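Local coordinates for protein leucyl-tRNA synthetase subunit alpha (Aquifex aeolicus, PDB 3PZ5) that forms the isolated CP1 editing domain of the synthetase, which probably hydrolyses wrongly aminoacylated tRNA(Leu) and so helps keep leucine charging accurate, at residues A[89-93]-A[137-142]; A[32-36]-A[126-131]; A[54-58]-A[94-98]. The protein carries 1 engineered substitution. All coordinates share one frame; numbering follows the deposited sequence.

Contact 1 of 3, residues A[89-93]-A[137-142]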
# COMPACT_ATOMS: atom_id res chain seq x y z
N ASP A 89 -13.64 -8.66 -10.03
CA ASP A 89 -12.18 -8.68 -10.12
C ASP A 89 -11.57 -7.32 -9.75
O ASP A 89 -12.25 -6.29 -9.83
CB ASP A 89 -11.73 -9.08 -11.53
CG ASP A 89 -11.99 -10.54 -11.84
OD1 ASP A 89 -11.62 -11.41 -11.02
OD2 ASP A 89 -12.56 -10.82 -12.92
N LYS A 90 -10.30 -7.34 -9.36
CA LYS A 90 -9.59 -6.12 -8.98
C LYS A 90 -9.74 -5.03 -10.03
O LYS A 90 -9.49 -5.27 -11.22
CB LYS A 90 -8.11 -6.42 -8.73
CG LYS A 90 -7.82 -7.58 -7.78
CD LYS A 90 -8.30 -7.31 -6.35
CE LYS A 90 -8.26 -8.57 -5.52
NZ LYS A 90 -8.96 -8.41 -4.22
N GLU A 91 -10.17 -3.85 -9.60
CA GLU A 91 -10.33 -2.71 -10.49
C GLU A 91 -9.85 -1.44 -9.78
O GLU A 91 -10.20 -1.20 -8.63
CB GLU A 91 -11.79 -2.57 -10.92
CG GLU A 91 -12.04 -1.47 -11.95
CD GLU A 91 -13.51 -1.33 -12.35
OE1 GLU A 91 -14.36 -2.12 -11.87
OE2 GLU A 91 -13.82 -0.42 -13.14
N GLY A 92 -9.05 -0.64 -10.48
CA GLY A 92 -8.49 0.56 -9.88
C GLY A 92 -7.96 1.57 -10.87
O GLY A 92 -7.85 1.29 -12.07
N VAL A 93 -7.62 2.75 -10.35
CA VAL A 93 -7.13 3.88 -11.16
C VAL A 93 -5.88 4.53 -10.56
O VAL A 93 -5.78 4.70 -9.34
CB VAL A 93 -8.23 4.96 -11.39
CG1 VAL A 93 -9.28 4.46 -12.38
CG2 VAL A 93 -8.87 5.39 -10.08
N GLU A 137 -2.92 -10.08 -6.29
CA GLU A 137 -3.89 -10.11 -7.38
C GLU A 137 -3.96 -8.77 -8.12
O GLU A 137 -3.94 -8.74 -9.36
CB GLU A 137 -5.26 -10.53 -6.85
CG GLU A 137 -5.31 -12.00 -6.43
CD GLU A 137 -6.36 -12.31 -5.37
OE1 GLU A 137 -6.74 -11.41 -4.59
OE2 GLU A 137 -6.80 -13.48 -5.31
N PHE A 138 -4.02 -7.68 -7.37
CA PHE A 138 -4.07 -6.33 -7.94
C PHE A 138 -2.81 -6.03 -8.76
O PHE A 138 -2.91 -5.53 -9.88
CB PHE A 138 -4.29 -5.28 -6.84
CG PHE A 138 -4.56 -3.89 -7.37
CD1 PHE A 138 -3.52 -2.97 -7.50
CD2 PHE A 138 -5.84 -3.51 -7.74
CE1 PHE A 138 -3.76 -1.68 -7.99
CE2 PHE A 138 -6.09 -2.23 -8.24
CZ PHE A 138 -5.05 -1.32 -8.36
N ALA A 139 -1.64 -6.36 -8.21
CA ALA A 139 -0.35 -6.14 -8.87
C ALA A 139 -0.19 -6.99 -10.13
O ALA A 139 0.47 -6.58 -11.08
CB ALA A 139 0.79 -6.40 -7.90
N LYS A 140 -0.79 -8.17 -10.12
CA LYS A 140 -0.82 -9.06 -11.27
C LYS A 140 -1.61 -8.41 -12.42
O LYS A 140 -1.17 -8.42 -13.57
CB LYS A 140 -1.43 -10.41 -10.87
CG LYS A 140 -0.87 -11.63 -11.61
CD LYS A 140 -1.67 -11.96 -12.87
CE LYS A 140 -0.98 -13.05 -13.70
NZ LYS A 140 0.25 -12.57 -14.40
N LYS A 141 -2.76 -7.84 -12.08
CA LYS A 141 -3.63 -7.19 -13.06
C LYS A 141 -3.01 -5.92 -13.64
O LYS A 141 -3.14 -5.64 -14.83
CB LYS A 141 -4.98 -6.87 -12.41
CG LYS A 141 -6.05 -6.28 -13.33
CD LYS A 141 -6.79 -7.37 -14.11
CE LYS A 141 -8.29 -7.11 -14.17
NZ LYS A 141 -8.64 -5.73 -14.64
N TYR A 142 -2.33 -5.15 -12.78
CA TYR A 142 -1.81 -3.84 -13.17
C TYR A 142 -0.29 -3.77 -13.30
O TYR A 142 0.28 -2.68 -13.43
CB TYR A 142 -2.37 -2.76 -12.24
CG TYR A 142 -3.86 -2.56 -12.43
CD1 TYR A 142 -4.35 -1.76 -13.47
CD2 TYR A 142 -4.79 -3.19 -11.60
CE1 TYR A 142 -5.72 -1.58 -13.66
CE2 TYR A 142 -6.16 -3.02 -11.78
CZ TYR A 142 -6.62 -2.21 -12.82
OH TYR A 142 -7.97 -2.03 -13.01
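G92 and Y142 meet where helix 133-142 packs beside the start of strand 92-100, an alpha/beta packing at the surface of the CP1 editing domain. One hydrogen bond crosses between the segments' polar groups: G92 N donates to Y142 OH at 3.1 Å, with an N-H...O angle of 155°, so the bond is moderately straight, and the amide approaches the phenol ring obliquely. The first torsion of Y142 (chi1 -68°) sets its ring opposite the carbonyl carbon and sends the hydroxyl across to the strand. Next to this bond, E91 CA lies at the edge of the same ring.

Apolar contact centres on F138, one helical turn earlier. Its CG lies anti to the backbone N (chi1 -171°), which carries the ring toward the incoming chain. The ring edge comes within 4.0 Å of G92 CA, measured from F138 CE2, an approach helped by the lack of a side chain on G92. One face of the F138 ring carries Y142 CD2 3.7 Å above its plane, offset toward the rim. The two rings thus pack on each other as well as on the segment 89-93; W111 meets the Y142 ring as well.

The methylenes of K90 do much of the packing: CB touches F138 CD2 at 3.8 Å, CG lies against F138 N and CA, and CE is 3.4 Å from E137 OE1. Bent at its second torsion, K90 slants across the side chain of E137, and its ionic link adds little, a long salt bridge from K90 NZ to E137 OE1 at 3.8 Å. E91 directs its carboxylate to K75 instead, while its backbone is bound to N114. K141, bent at three torsions, reaches over toward the loop, its NZ 3.6 Å from K90 O.

Contact 2 of 3, residues A[32-36]-A[126-131]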
# COMPACT_ATOMS: atom_id res chain seq x y z
N ARG A 32 1.26 -5.64 9.52
CA ARG A 32 2.53 -6.18 9.04
C ARG A 32 3.58 -5.08 8.80
O ARG A 32 4.01 -4.89 7.66
CB ARG A 32 2.32 -6.99 7.75
CG ARG A 32 1.40 -8.21 7.87
CD ARG A 32 2.00 -9.32 8.74
NE ARG A 32 3.37 -9.66 8.36
CZ ARG A 32 3.71 -10.50 7.38
NH1 ARG A 32 2.79 -11.10 6.65
NH2 ARG A 32 4.99 -10.73 7.13
N PRO A 33 4.01 -4.38 9.87
CA PRO A 33 5.03 -3.34 9.68
C PRO A 33 6.38 -3.93 9.26
O PRO A 33 7.23 -3.21 8.73
CB PRO A 33 5.12 -2.67 11.05
CG PRO A 33 4.64 -3.69 12.01
CD PRO A 33 3.61 -4.49 11.29
N ASP A 34 6.57 -5.22 9.49
CA ASP A 34 7.77 -5.95 9.04
C ASP A 34 7.95 -5.96 7.52
O ASP A 34 9.04 -6.23 7.04
CB ASP A 34 7.80 -7.38 9.60
CG ASP A 34 6.49 -8.14 9.37
OD1 ASP A 34 5.46 -7.50 9.12
OD2 ASP A 34 6.50 -9.38 9.45
N THR A 35 6.89 -5.65 6.77
CA THR A 35 6.95 -5.71 5.31
C THR A 35 7.08 -4.35 4.62
O THR A 35 6.92 -4.26 3.40
CB THR A 35 5.75 -6.48 4.72
OG1 THR A 35 4.54 -5.74 4.96
CG2 THR A 35 5.63 -7.87 5.35
N VAL A 36 7.38 -3.31 5.38
CA VAL A 36 7.36 -1.94 4.86
C VAL A 36 8.35 -1.66 3.71
O VAL A 36 8.04 -0.89 2.80
CB VAL A 36 7.48 -0.87 6.00
CG1 VAL A 36 8.84 -0.97 6.70
CG2 VAL A 36 7.23 0.55 5.47
N MET A 126 -0.80 0.33 2.53
CA MET A 126 0.44 0.13 1.80
C MET A 126 0.37 -1.25 1.17
O MET A 126 -0.14 -2.19 1.77
CB MET A 126 1.66 0.27 2.72
CG MET A 126 1.85 -0.85 3.73
SD MET A 126 3.36 -0.69 4.70
CE MET A 126 3.40 -2.30 5.48
N CYS A 127 0.87 -1.37 -0.06
CA CYS A 127 0.70 -2.63 -0.78
C CYS A 127 1.98 -3.42 -0.92
O CYS A 127 2.97 -2.95 -1.49
CB CYS A 127 0.04 -2.38 -2.13
SG CYS A 127 -1.56 -1.61 -1.95
N VAL A 128 1.93 -4.63 -0.37
CA VAL A 128 3.06 -5.55 -0.38
C VAL A 128 2.61 -6.83 -1.09
O VAL A 128 2.17 -7.78 -0.45
CB VAL A 128 3.58 -5.83 1.06
CG1 VAL A 128 4.77 -6.77 1.04
CG2 VAL A 128 3.95 -4.52 1.75
N PRO A 129 2.70 -6.83 -2.44
CA PRO A 129 2.23 -7.94 -3.27
C PRO A 129 2.90 -9.28 -2.93
O PRO A 129 2.25 -10.32 -3.01
CB PRO A 129 2.60 -7.51 -4.68
CG PRO A 129 2.68 -6.03 -4.61
CD PRO A 129 3.22 -5.73 -3.26
N ALA A 130 4.18 -9.24 -2.56
CA ALA A 130 4.89 -10.46 -2.21
C ALA A 130 4.28 -11.17 -1.01
O ALA A 130 4.39 -12.39 -0.88
CB ALA A 130 6.36 -10.17 -1.94
N HIS A 131 3.61 -10.42 -0.13
CA HIS A 131 3.21 -10.95 1.17
C HIS A 131 1.75 -10.80 1.57
O HIS A 131 1.38 -11.15 2.69
CB HIS A 131 4.15 -10.43 2.26
CG HIS A 131 5.60 -10.63 1.94
ND1 HIS A 131 6.14 -11.88 1.70
CD2 HIS A 131 6.61 -9.74 1.78
CE1 HIS A 131 7.43 -11.75 1.42
NE2 HIS A 131 7.73 -10.46 1.46
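T35 and V128 mark the nearest approach of the two backbones, their CA atoms 6.9 Å apart, where the 3-10 segment 33-36 faces the chain at and beyond strand 124-127. V128 meets T35 with both methyls: CG1 packs on T35 CB, while CG2 lies 3.4 Å from T35 O and also touches T35 OG1. M126 reaches the same turn from farther back. Beyond CG its chain is extended, and the terminal methyl CE comes to 3.4 Å from R32 O, with its sulfur SD 4.1 Å from V36 CG2; the side chains of M126 and V36 cross at about a right angle.

The R32 carbonyl beside this methyl already accepts two hydrogen bonds. T35 OG1 donates to R32 O at 2.9 Å in the carbonyl plane, and T35 N bonds to the same oxygen, which together fix the hydroxyl inside the turn. Segment 32-36 is the Arg-Pro-Asp-Thr part of the threonine-rich region of LeuRS editing domains, and segment 126-131 holds the start of the region whose aspartate follows H131; in relatives these two regions border the editing pocket, and they probably do so here.

H131 slides past T35, CD2 to T35 CG2 at 4.1 Å. A130 CB sits over the centre of one face of the imidazole, and Y163 O and V149 N bond its two nitrogens, which fixes the ring's rotation. R32 turns to D34 and grips it side-on in a salt bridge: NE bonds D34 OD1 at its syn lone pair, somewhat tilted from the guanidinium plane, while NH2 meets D34 OD2 at 3.1 Å from above the carboxylate plane.

Contact 3 of 3, residues A[54-58]-A[94-98]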
# COMPACT_ATOMS: atom_id res chain seq x y z
N LEU A 54 -5.70 14.24 -4.73
CA LEU A 54 -4.48 13.79 -5.41
C LEU A 54 -4.70 13.64 -6.91
O LEU A 54 -3.80 13.95 -7.71
CB LEU A 54 -3.97 12.49 -4.79
CG LEU A 54 -3.60 12.55 -3.30
CD1 LEU A 54 -3.15 11.18 -2.81
CD2 LEU A 54 -2.54 13.61 -3.01
N ALA A 55 -5.89 13.18 -7.29
CA ALA A 55 -6.26 13.04 -8.70
C ALA A 55 -6.19 14.35 -9.48
O ALA A 55 -5.73 14.36 -10.63
CB ALA A 55 -7.64 12.43 -8.84
N CYS A 56 -6.63 15.44 -8.87
CA CYS A 56 -6.58 16.74 -9.55
C CYS A 56 -5.14 17.21 -9.72
O CYS A 56 -4.76 17.68 -10.80
CB CYS A 56 -7.42 17.80 -8.83
SG CYS A 56 -7.68 19.25 -9.88
N ILE A 57 -4.36 17.08 -8.64
CA ILE A 57 -2.92 17.34 -8.68
C ILE A 57 -2.25 16.50 -9.77
O ILE A 57 -1.46 17.02 -10.56
CB ILE A 57 -2.27 17.12 -7.28
CG1 ILE A 57 -2.69 18.23 -6.32
CG2 ILE A 57 -0.75 17.08 -7.39
CD1 ILE A 57 -2.53 17.90 -4.85
N GLY A 58 -2.59 15.22 -9.81
CA GLY A 58 -2.11 14.31 -10.85
C GLY A 58 -2.35 14.85 -12.26
O GLY A 58 -1.42 14.89 -13.08
N PHE A 94 -4.93 4.88 -11.42
CA PHE A 94 -3.70 5.56 -11.02
C PHE A 94 -3.98 7.04 -10.77
O PHE A 94 -4.62 7.70 -11.60
CB PHE A 94 -2.62 5.38 -12.10
CG PHE A 94 -1.35 6.17 -11.87
CD1 PHE A 94 -0.58 5.97 -10.72
CD2 PHE A 94 -0.91 7.09 -12.81
CE1 PHE A 94 0.60 6.70 -10.52
CE2 PHE A 94 0.27 7.81 -12.62
CZ PHE A 94 1.02 7.62 -11.47
N LEU A 95 -3.51 7.56 -9.64
CA LEU A 95 -3.85 8.92 -9.21
C LEU A 95 -2.93 10.02 -9.74
O LEU A 95 -3.24 11.21 -9.62
CB LEU A 95 -3.99 9.00 -7.68
CG LEU A 95 -5.17 8.26 -7.05
CD1 LEU A 95 -5.21 8.46 -5.55
CD2 LEU A 95 -6.51 8.68 -7.67
N GLY A 96 -1.79 9.64 -10.31
CA GLY A 96 -0.88 10.60 -10.93
C GLY A 96 0.19 11.13 -10.00
O GLY A 96 0.98 12.00 -10.38
N VAL A 97 0.23 10.59 -8.79
CA VAL A 97 1.19 11.03 -7.78
C VAL A 97 1.94 9.85 -7.15
O VAL A 97 1.50 8.69 -7.23
CB VAL A 97 0.51 11.88 -6.66
CG1 VAL A 97 -0.06 13.18 -7.22
CG2 VAL A 97 -0.58 11.07 -5.94
N TYR A 98 3.07 10.17 -6.52
CA TYR A 98 3.87 9.19 -5.81
C TYR A 98 4.02 9.56 -4.33
O TYR A 98 4.05 10.74 -3.98
CB TYR A 98 5.25 9.05 -6.46
CG TYR A 98 5.17 8.60 -7.90
CD1 TYR A 98 4.98 9.53 -8.93
CD2 TYR A 98 5.25 7.25 -8.23
CE1 TYR A 98 4.88 9.12 -10.25
CE2 TYR A 98 5.15 6.83 -9.56
CZ TYR A 98 4.97 7.77 -10.56
OH TYR A 98 4.87 7.37 -11.88
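G58 and G96 press together where helix 50-60 lies against the corner of strand 92-100, and this glycine pair is the tight part of the contact. Their CA atoms are 3.9 Å apart, a spacing reached because neither residue has a side chain to place between the backbones. L95 O is directed at the helix backbone: G58 CA makes a CH...O contact with it at 3.5 Å, with an angle of 157° at the hydrogen, and A55 CA is 3.6 Å from the same oxygen. L95 O also comes to 3.4 Å from L54 O, two acceptors with no proton between them; the C=O of L54 is itself directed at G58 N, which bonds it within the helix. G96 has a positive phi of 92°, the conformation in which the strand turns its corner.

Away from the glycines the packing relaxes to ordinary van der Waals spacing between aliphatic side chains. V97 is forked across the helix: CG2 meets L54 CB at 3.9 Å, and CG1 meets I57 CG2 at 4.0 Å, both side chains crossing that of V97 at about a right angle. I57 lies at the partly exposed margin, where I20 and E22 also touch it. On the other flank A55 CB reaches L95 CD2 at 4.1 Å, and V69 of helix 66-78 packs on both residues.

With carbonyl oxygens, CA-H groups and aliphatic carbons making the contact, the helix is held on the strand by close fit and CH...O attraction, which probably offsets part of the repulsion between the two close oxygens.

Along the chain the segments run 32-36, 54-58, 89-93, 94-98, 126-131, 137-142, all within one editing domain. Contacts 1 and 3 share strand 92-100, and their segments 89-93 and 94-98 adjoin; helix 133-142 packs at the start of the strand and helix 50-60 at its corner, with centres about 17 Å apart. Contact 2 is the deepest, its centre about 7 Å from that of the chain, and it touches contact 1 through P129 CG and A139 CB at 3.8 Å, since strand 124-127 leads into helix 133-142. Contacts 2 and 3, about 22 Å between centres, do not touch but reach the same sheet. That sheet joins two helix packings to the probable pocket region.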